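Local structure of pyrrolysyl-tRNA synthetase (Desulfitobacterium hafniense, 3DSQ) at residues V90-P95 with I152-T157; P71-L76 with G256-L261. The protein probably attaches pyrrolysine to its cognate tRNA at the expense of ATP, as a homodimeric class II aminoacyl-tRNA synthetase. One frame throughout, in Å; residues are numbered along the deposited sequence.

Contact 1 of 2, residues V90-P95 with I152-T157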
ATOM      1  N   VAL B  90      -4.055  -1.991 -17.303  1.00 30.73           N
ATOM      2  CA  VAL B  90      -2.879  -2.636 -16.732  1.00 29.29           C
ATOM      3  C   VAL B  90      -2.506  -1.936 -15.432  1.00 29.37           C
ATOM      4  O   VAL B  90      -2.223  -0.741 -15.430  1.00 27.89           O
ATOM      5  CB  VAL B  90      -1.681  -2.545 -17.682  1.00 30.89           C
ATOM      6  CG1 VAL B  90      -0.413  -3.018 -16.961  1.00 29.50           C
ATOM      7  CG2 VAL B  90      -1.952  -3.386 -18.939  1.00 30.05           C
ATOM      8  N   GLN B  91      -2.497  -2.687 -14.338  1.00 27.60           N
ATOM      9  CA  GLN B  91      -2.164  -2.118 -13.037  1.00 27.14           C
ATOM     10  C   GLN B  91      -0.651  -2.053 -12.831  1.00 25.72           C
ATOM     11  O   GLN B  91       0.064  -2.988 -13.175  1.00 22.22           O
ATOM     12  CB  GLN B  91      -2.807  -2.953 -11.925  1.00 25.47           C
ATOM     13  CG  GLN B  91      -2.706  -2.319 -10.555  1.00 26.25           C
ATOM     14  CD  GLN B  91      -3.462  -3.090  -9.500  1.00 27.48           C
ATOM     15  OE1 GLN B  91      -3.929  -4.222  -9.740  1.00 24.69           O
ATOM     16  NE2 GLN B  91      -3.590  -2.489  -8.314  1.00 19.52           N
ATOM     17  N   VAL B  92      -0.169  -0.931 -12.297  1.00 26.88           N
ATOM     18  CA  VAL B  92       1.263  -0.776 -12.023  1.00 25.33           C
ATOM     19  C   VAL B  92       1.483  -0.363 -10.573  1.00 23.58           C
ATOM     20  O   VAL B  92       0.583   0.152  -9.920  1.00 24.42           O
ATOM     21  CB  VAL B  92       1.920   0.294 -12.933  1.00 24.99           C
ATOM     22  CG1 VAL B  92       1.735  -0.080 -14.382  1.00 22.93           C
ATOM     23  CG2 VAL B  92       1.322   1.685 -12.636  1.00 25.93           C
ATOM     24  N   VAL B  93       2.685  -0.613 -10.068  1.00 25.68           N
ATOM     25  CA  VAL B  93       3.040  -0.244  -8.709  1.00 23.06           C
ATOM     26  C   VAL B  93       4.422   0.430  -8.760  1.00 22.68           C
ATOM     27  O   VAL B  93       5.449  -0.194  -9.073  1.00 21.03           O
ATOM     28  CB  VAL B  93       3.028  -1.480  -7.768  1.00 22.75           C
ATOM     29  CG1 VAL B  93       4.023  -2.531  -8.225  1.00 22.85           C
ATOM     30  CG2 VAL B  93       3.311  -1.033  -6.354  1.00 25.72           C
ATOM     31  N   THR B  94       4.427   1.712  -8.425  1.00 23.20           N
ATOM     32  CA  THR B  94       5.623   2.544  -8.500  1.00 20.73           C
ATOM     33  C   THR B  94       6.130   3.118  -7.166  1.00 20.65           C
ATOM     34  O   THR B  94       5.446   3.067  -6.138  1.00 20.37           O
ATOM     35  CB  THR B  94       5.366   3.707  -9.504  1.00 21.41           C
ATOM     36  OG1 THR B  94       4.318   4.544  -9.015  1.00 22.37           O
ATOM     37  CG2 THR B  94       4.937   3.164 -10.873  1.00 22.50           C
ATOM     38  N   PRO B  95       7.347   3.688  -7.171  1.00 20.60           N
ATOM     39  CA  PRO B  95       7.932   4.261  -5.950  1.00 20.11           C
ATOM     40  C   PRO B  95       7.052   5.277  -5.231  1.00 19.13           C
ATOM     41  O   PRO B  95       6.385   6.104  -5.855  1.00 19.00           O
ATOM     42  CB  PRO B  95       9.223   4.915  -6.451  1.00 19.90           C
ATOM     43  CG  PRO B  95       9.581   4.126  -7.662  1.00 22.54           C
ATOM     44  CD  PRO B  95       8.231   3.915  -8.327  1.00 20.76           C
ATOM     45  N   ILE B 152      -3.578   2.382 -18.248  1.00 34.32           N
ATOM     46  CA  ILE B 152      -2.793   2.122 -17.049  1.00 34.41           C
ATOM     47  C   ILE B 152      -3.410   2.734 -15.784  1.00 31.34           C
ATOM     48  O   ILE B 152      -4.033   3.790 -15.839  1.00 32.56           O
ATOM     49  CB  ILE B 152      -1.371   2.695 -17.243  1.00 35.83           C
ATOM     50  CG1 ILE B 152      -0.629   1.879 -18.300  1.00 35.99           C
ATOM     51  CG2 ILE B 152      -0.625   2.732 -15.929  1.00 38.12           C
ATOM     52  CD1 ILE B 152      -0.230   0.509 -17.858  1.00 36.81           C
ATOM     53  N   PHE B 153      -3.243   2.068 -14.646  1.00 28.88           N
ATOM     54  CA  PHE B 153      -3.754   2.606 -13.391  1.00 27.26           C
ATOM     55  C   PHE B 153      -2.933   2.111 -12.220  1.00 26.19           C
ATOM     56  O   PHE B 153      -2.229   1.114 -12.332  1.00 25.08           O
ATOM     57  CB  PHE B 153      -5.226   2.234 -13.161  1.00 26.48           C
ATOM     58  CG  PHE B 153      -5.439   0.822 -12.687  1.00 28.47           C
ATOM     59  CD1 PHE B 153      -5.423  -0.239 -13.581  1.00 27.09           C
ATOM     60  CD2 PHE B 153      -5.701   0.562 -11.340  1.00 27.76           C
ATOM     61  CE1 PHE B 153      -5.668  -1.540 -13.146  1.00 26.86           C
ATOM     62  CE2 PHE B 153      -5.947  -0.732 -10.892  1.00 25.77           C
ATOM     63  CZ  PHE B 153      -5.932  -1.787 -11.796  1.00 27.43           C
ATOM     64  N   GLU B 154      -3.008   2.844 -11.111  1.00 26.24           N
ATOM     65  CA  GLU B 154      -2.316   2.471  -9.884  1.00 23.24           C
ATOM     66  C   GLU B 154      -3.187   2.852  -8.695  1.00 19.40           C
ATOM     67  O   GLU B 154      -3.897   3.852  -8.714  1.00 19.38           O
ATOM     68  CB  GLU B 154      -0.932   3.157  -9.762  1.00 25.13           C
ATOM     69  CG  GLU B 154      -0.162   2.742  -8.472  1.00 23.58           C
ATOM     70  CD  GLU B 154       1.304   3.213  -8.418  1.00 26.14           C
ATOM     71  OE1 GLU B 154       2.007   2.866  -7.437  1.00 22.72           O
ATOM     72  OE2 GLU B 154       1.755   3.916  -9.346  1.00 24.53           O
ATOM     73  N   ILE B 155      -3.148   2.016  -7.672  1.00 20.74           N
ATOM     74  CA  ILE B 155      -3.893   2.243  -6.444  1.00 21.85           C
ATOM     75  C   ILE B 155      -2.781   2.274  -5.407  1.00 22.66           C
ATOM     76  O   ILE B 155      -2.068   1.294  -5.253  1.00 22.74           O
ATOM     77  CB  ILE B 155      -4.820   1.061  -6.106  1.00 21.57           C
ATOM     78  CG1 ILE B 155      -5.909   0.911  -7.180  1.00 24.46           C
ATOM     79  CG2 ILE B 155      -5.434   1.279  -4.727  1.00 22.50           C
ATOM     80  CD1 ILE B 155      -6.904  -0.230  -6.905  1.00 22.89           C
ATOM     81  N   GLY B 156      -2.604   3.387  -4.711  1.00 22.12           N
ATOM     82  CA  GLY B 156      -1.529   3.406  -3.742  1.00 23.55           C
ATOM     83  C   GLY B 156      -1.442   4.620  -2.847  1.00 22.58           C
ATOM     84  O   GLY B 156      -1.984   5.683  -3.129  1.00 24.78           O
ATOM     85  N   THR B 157      -0.714   4.440  -1.763  1.00 22.24           N
ATOM     86  CA  THR B 157      -0.542   5.465  -0.759  1.00 23.32           C
ATOM     87  C   THR B 157       0.145   6.718  -1.279  1.00 21.42           C
ATOM     88  O   THR B 157       1.148   6.640  -1.978  1.00 19.15           O
ATOM     89  CB  THR B 157       0.258   4.906   0.430  1.00 22.98           C
ATOM     90  OG1 THR B 157      -0.362   3.690   0.870  1.00 25.53           O
ATOM     91  CG2 THR B 157       0.282   5.909   1.596  1.00 20.94           C
TER
HETATM   92  O   HOH W   1      -1.455  -0.549  -8.058  1.00 19.83           O

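Contact 2 of 2, residues P71-L76 with G256-L261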
ATOM      1  N   PRO B  71     -10.508  -5.468   6.079  1.00 31.09           N
ATOM      2  CA  PRO B  71     -11.235  -4.205   6.187  1.00 27.16           C
ATOM      3  C   PRO B  71     -11.663  -3.653   4.834  1.00 25.56           C
ATOM      4  O   PRO B  71     -11.133  -4.050   3.793  1.00 25.00           O
ATOM      5  CB  PRO B  71     -10.241  -3.303   6.911  1.00 28.93           C
ATOM      6  CG  PRO B  71      -8.928  -3.788   6.393  1.00 28.84           C
ATOM      7  CD  PRO B  71      -9.091  -5.291   6.452  1.00 29.92           C
ATOM      8  N   ALA B  72     -12.622  -2.733   4.875  1.00 24.19           N
ATOM      9  CA  ALA B  72     -13.195  -2.091   3.698  1.00 25.01           C
ATOM     10  C   ALA B  72     -12.206  -1.546   2.685  1.00 26.73           C
ATOM     11  O   ALA B  72     -12.389  -1.724   1.476  1.00 24.42           O
ATOM     12  CB  ALA B  72     -14.136  -0.974   4.136  1.00 24.74           C
ATOM     13  N   LEU B  73     -11.162  -0.871   3.167  1.00 26.75           N
ATOM     14  CA  LEU B  73     -10.178  -0.300   2.264  1.00 26.34           C
ATOM     15  C   LEU B  73      -9.565  -1.386   1.396  1.00 24.88           C
ATOM     16  O   LEU B  73      -9.437  -1.215   0.200  1.00 25.52           O
ATOM     17  CB  LEU B  73      -9.074   0.440   3.047  1.00 25.18           C
ATOM     18  CG  LEU B  73      -7.960   1.068   2.200  1.00 27.32           C
ATOM     19  CD1 LEU B  73      -8.569   2.039   1.177  1.00 23.82           C
ATOM     20  CD2 LEU B  73      -6.960   1.808   3.107  1.00 24.55           C
ATOM     21  N   LEU B  74      -9.189  -2.506   2.002  1.00 26.62           N
ATOM     22  CA  LEU B  74      -8.574  -3.593   1.255  1.00 27.35           C
ATOM     23  C   LEU B  74      -9.567  -4.316   0.354  1.00 30.51           C
ATOM     24  O   LEU B  74      -9.217  -4.755  -0.738  1.00 31.51           O
ATOM     25  CB  LEU B  74      -7.909  -4.590   2.211  1.00 27.52           C
ATOM     26  CG  LEU B  74      -6.678  -4.044   2.953  1.00 31.17           C
ATOM     27  CD1 LEU B  74      -6.124  -5.109   3.888  1.00 28.27           C
ATOM     28  CD2 LEU B  74      -5.614  -3.603   1.945  1.00 28.25           C
ATOM     29  N   GLU B  75     -10.806  -4.438   0.816  1.00 32.89           N
ATOM     30  CA  GLU B  75     -11.844  -5.105   0.040  1.00 34.83           C
ATOM     31  C   GLU B  75     -12.154  -4.231  -1.167  1.00 35.00           C
ATOM     32  O   GLU B  75     -12.338  -4.721  -2.285  1.00 33.87           O
ATOM     33  CB  GLU B  75     -13.096  -5.285   0.901  1.00 36.34           C
ATOM     34  CG  GLU B  75     -14.236  -6.025   0.222  1.00 40.44           C
ATOM     35  CD  GLU B  75     -15.507  -6.005   1.059  1.00 42.91           C
ATOM     36  OE1 GLU B  75     -16.034  -4.898   1.308  1.00 43.78           O
ATOM     37  OE2 GLU B  75     -15.972  -7.092   1.474  1.00 45.08           O
ATOM     38  N   LEU B  76     -12.197  -2.925  -0.926  1.00 35.03           N
ATOM     39  CA  LEU B  76     -12.470  -1.952  -1.974  1.00 34.14           C
ATOM     40  C   LEU B  76     -11.331  -1.998  -2.992  1.00 35.17           C
ATOM     41  O   LEU B  76     -11.566  -2.003  -4.204  1.00 34.15           O
ATOM     42  CB  LEU B  76     -12.555  -0.550  -1.367  1.00 34.40           C
ATOM     43  CG  LEU B  76     -13.395   0.552  -2.019  1.00 34.75           C
ATOM     44  CD1 LEU B  76     -12.646   1.865  -1.912  1.00 33.23           C
ATOM     45  CD2 LEU B  76     -13.705   0.234  -3.457  1.00 35.94           C
ATOM     46  N   GLY B 256     -10.012   9.302  -4.133  1.00 27.71           N
ATOM     47  CA  GLY B 256      -9.483   9.140  -2.789  1.00 27.10           C
ATOM     48  C   GLY B 256     -10.338   8.004  -2.241  1.00 25.54           C
ATOM     49  O   GLY B 256     -11.526   8.191  -2.059  1.00 25.05           O
ATOM     50  N   LEU B 257      -9.760   6.829  -2.001  1.00 25.58           N
ATOM     51  CA  LEU B 257     -10.555   5.693  -1.533  1.00 27.24           C
ATOM     52  C   LEU B 257     -11.152   5.815  -0.132  1.00 27.14           C
ATOM     53  O   LEU B 257     -12.291   5.382   0.089  1.00 25.45           O
ATOM     54  CB  LEU B 257      -9.747   4.389  -1.645  1.00 24.28           C
ATOM     55  CG  LEU B 257      -9.273   4.043  -3.061  1.00 27.21           C
ATOM     56  CD1 LEU B 257      -8.765   2.616  -3.089  1.00 25.70           C
ATOM     57  CD2 LEU B 257     -10.418   4.218  -4.068  1.00 26.40           C
ATOM     58  N   GLU B 258     -10.403   6.381   0.814  1.00 24.63           N
ATOM     59  CA  GLU B 258     -10.941   6.537   2.162  1.00 25.61           C
ATOM     60  C   GLU B 258     -12.131   7.479   2.088  1.00 27.70           C
ATOM     61  O   GLU B 258     -13.155   7.260   2.739  1.00 27.04           O
ATOM     62  CB  GLU B 258      -9.899   7.108   3.145  1.00 24.87           C
ATOM     63  CG  GLU B 258      -8.710   6.192   3.464  1.00 21.93           C
ATOM     64  CD  GLU B 258      -7.630   6.247   2.402  1.00 19.54           C
ATOM     65  OE1 GLU B 258      -7.766   7.066   1.470  1.00 18.63           O
ATOM     66  OE2 GLU B 258      -6.643   5.483   2.497  1.00 22.71           O
ATOM     67  N   ARG B 259     -12.003   8.525   1.281  1.00 29.18           N
ATOM     68  CA  ARG B 259     -13.088   9.479   1.140  1.00 31.51           C
ATOM     69  C   ARG B 259     -14.292   8.811   0.466  1.00 31.05           C
ATOM     70  O   ARG B 259     -15.435   9.071   0.827  1.00 28.86           O
ATOM     71  CB  ARG B 259     -12.629  10.695   0.336  1.00 33.66           C
ATOM     72  CG  ARG B 259     -13.714  11.731   0.170  1.00 39.61           C
ATOM     73  CD  ARG B 259     -13.198  13.018  -0.450  1.00 45.64           C
ATOM     74  NE  ARG B 259     -14.296  13.957  -0.669  1.00 50.96           N
ATOM     75  CZ  ARG B 259     -14.148  15.207  -1.097  1.00 53.03           C
ATOM     76  NH1 ARG B 259     -12.936  15.683  -1.358  1.00 53.24           N
ATOM     77  NH2 ARG B 259     -15.215  15.981  -1.264  1.00 53.50           N
ATOM     78  N   LEU B 260     -14.028   7.958  -0.518  1.00 31.42           N
ATOM     79  CA  LEU B 260     -15.100   7.244  -1.197  1.00 31.29           C
ATOM     80  C   LEU B 260     -15.821   6.400  -0.162  1.00 30.94           C
ATOM     81  O   LEU B 260     -17.044   6.439  -0.058  1.00 31.87           O
ATOM     82  CB  LEU B 260     -14.552   6.313  -2.287  1.00 32.84           C
ATOM     83  CG  LEU B 260     -14.334   6.784  -3.730  1.00 36.77           C
ATOM     84  CD1 LEU B 260     -14.174   5.543  -4.607  1.00 36.47           C
ATOM     85  CD2 LEU B 260     -15.518   7.599  -4.236  1.00 36.27           C
ATOM     86  N   LEU B 261     -15.049   5.636   0.609  1.00 29.61           N
ATOM     87  CA  LEU B 261     -15.618   4.775   1.641  1.00 28.04           C
ATOM     88  C   LEU B 261     -16.441   5.539   2.662  1.00 28.62           C
ATOM     89  O   LEU B 261     -17.523   5.088   3.056  1.00 28.17           O
ATOM     90  CB  LEU B 261     -14.514   3.992   2.364  1.00 25.29           C
ATOM     91  CG  LEU B 261     -13.930   2.831   1.561  1.00 25.95           C
ATOM     92  CD1 LEU B 261     -12.774   2.233   2.310  1.00 22.26           C
ATOM     93  CD2 LEU B 261     -15.011   1.777   1.294  1.00 23.51           C
TER

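Contact 1 of 2, residues V90-P95 with I152-T157
Q91 lies over the ring of F153 at the tight end of this contact, where the short strand 90-91, outermost of the sheet within this chain, runs parallel to strand 150-159. The amide plane of Q91 is turned only 20° from the ring plane, and CG of Q91 sits 3.9 Å from the F153 ring centroid, a CH-pi contact over the face. With CG anti to the backbone N (chi1 -171°) and the chain extended beyond it, the amide is carried along the ring, and OE1 goes on to H85. V90 and I152 lie side by side on the other face of the sheet, where CB of V90 is pressed to 3.4 Å from CD1 of I152. Two backbone bonds set the register: F153 N gives to V90 O at 3.1 Å, and V92 N to F153 O at 2.9 Å.

Past V92 the backbones part and the link becomes looser. A water fills in there, taking hydrogens from Q91 NE2 and I155 N and giving one to V92 O at 2.8 Å. Farther on, V93 is partly exposed. The extended side chain of E154 spans the widening gap. T94 OG1 donates to the syn lone pair of E154 OE2 at 2.7 Å, while T94 N meets E154 OE1 from above the carboxylate plane at 2.9 Å. R128 makes a salt bridge to the same OE1.

The pairing is consistent with the motif 1 and motif 2 strands of a class II synthetase core. Helix 132-142 covers V92 and I152, helix 72-85 packs against Q91 and F153, and strand 171-180 continues the sheet beyond strand 150-159.

Contact 2 of 2, residues P71-L76 with G256-L261
L261 and L76 meet tip to tip where the helix following strand 250-256, probably the motif 3 helix of the class II synthetase core, crosses the first turn of helix 72-85. The two helical segments run at 106° to each other, with axes 10.2 Å apart at closest approach, and no hydrogen bond joins them.

Apolar packing does nearly all the work. CD1 of L76 fits between two leucines of the other helix, 3.8 Å from CG of L261 and 3.9 Å from CB of L257. With CG anti to the carbonyl carbon (chi1 -75°), L261 leans toward the start of the opposing helix, and its CD1 lies 3.9 Å from CB of A72 and close over the backbone of L73. With L261 cut back to an alanine, a gap is likely to open facing both L76 and the A72-L73 turn. L73 crosses L257 at about a right angle, its CD1 3.9 Å from CB of L257.

The one polar side chain that takes part, E258, is buried too. Bent at chi2 (82°), it turns its carboxylate toward L73, but its strongest polar partner is T173 on strand 171-180: OE2 of E258 is hydrogen-bonded to T173 OG1 and stands 3.7 Å from CD2 of L73.

The centres of the two contacts lie about 16 Å apart, yet they touch: CG2 of I155 in contact 1 packs 3.9 Å from CD1 of L257 in contact 2. Along the chain the order is 71-76, 90-95, 152-157, 256-261, so contact 1 lies inside the loop closed by contact 2. Helix 72-85 leads from one to the other: it starts in contact 2, E77 on it touches both I155 and L257, and strand 90-91 follows it. Strands 90-91, 150-159 and 250-256 share the large mixed sheet, an arrangement consistent with the gathering of the three class II motifs in one core. Both contacts reach the dimer interface, where P71 and L74 pack on Q91 of the second subunit.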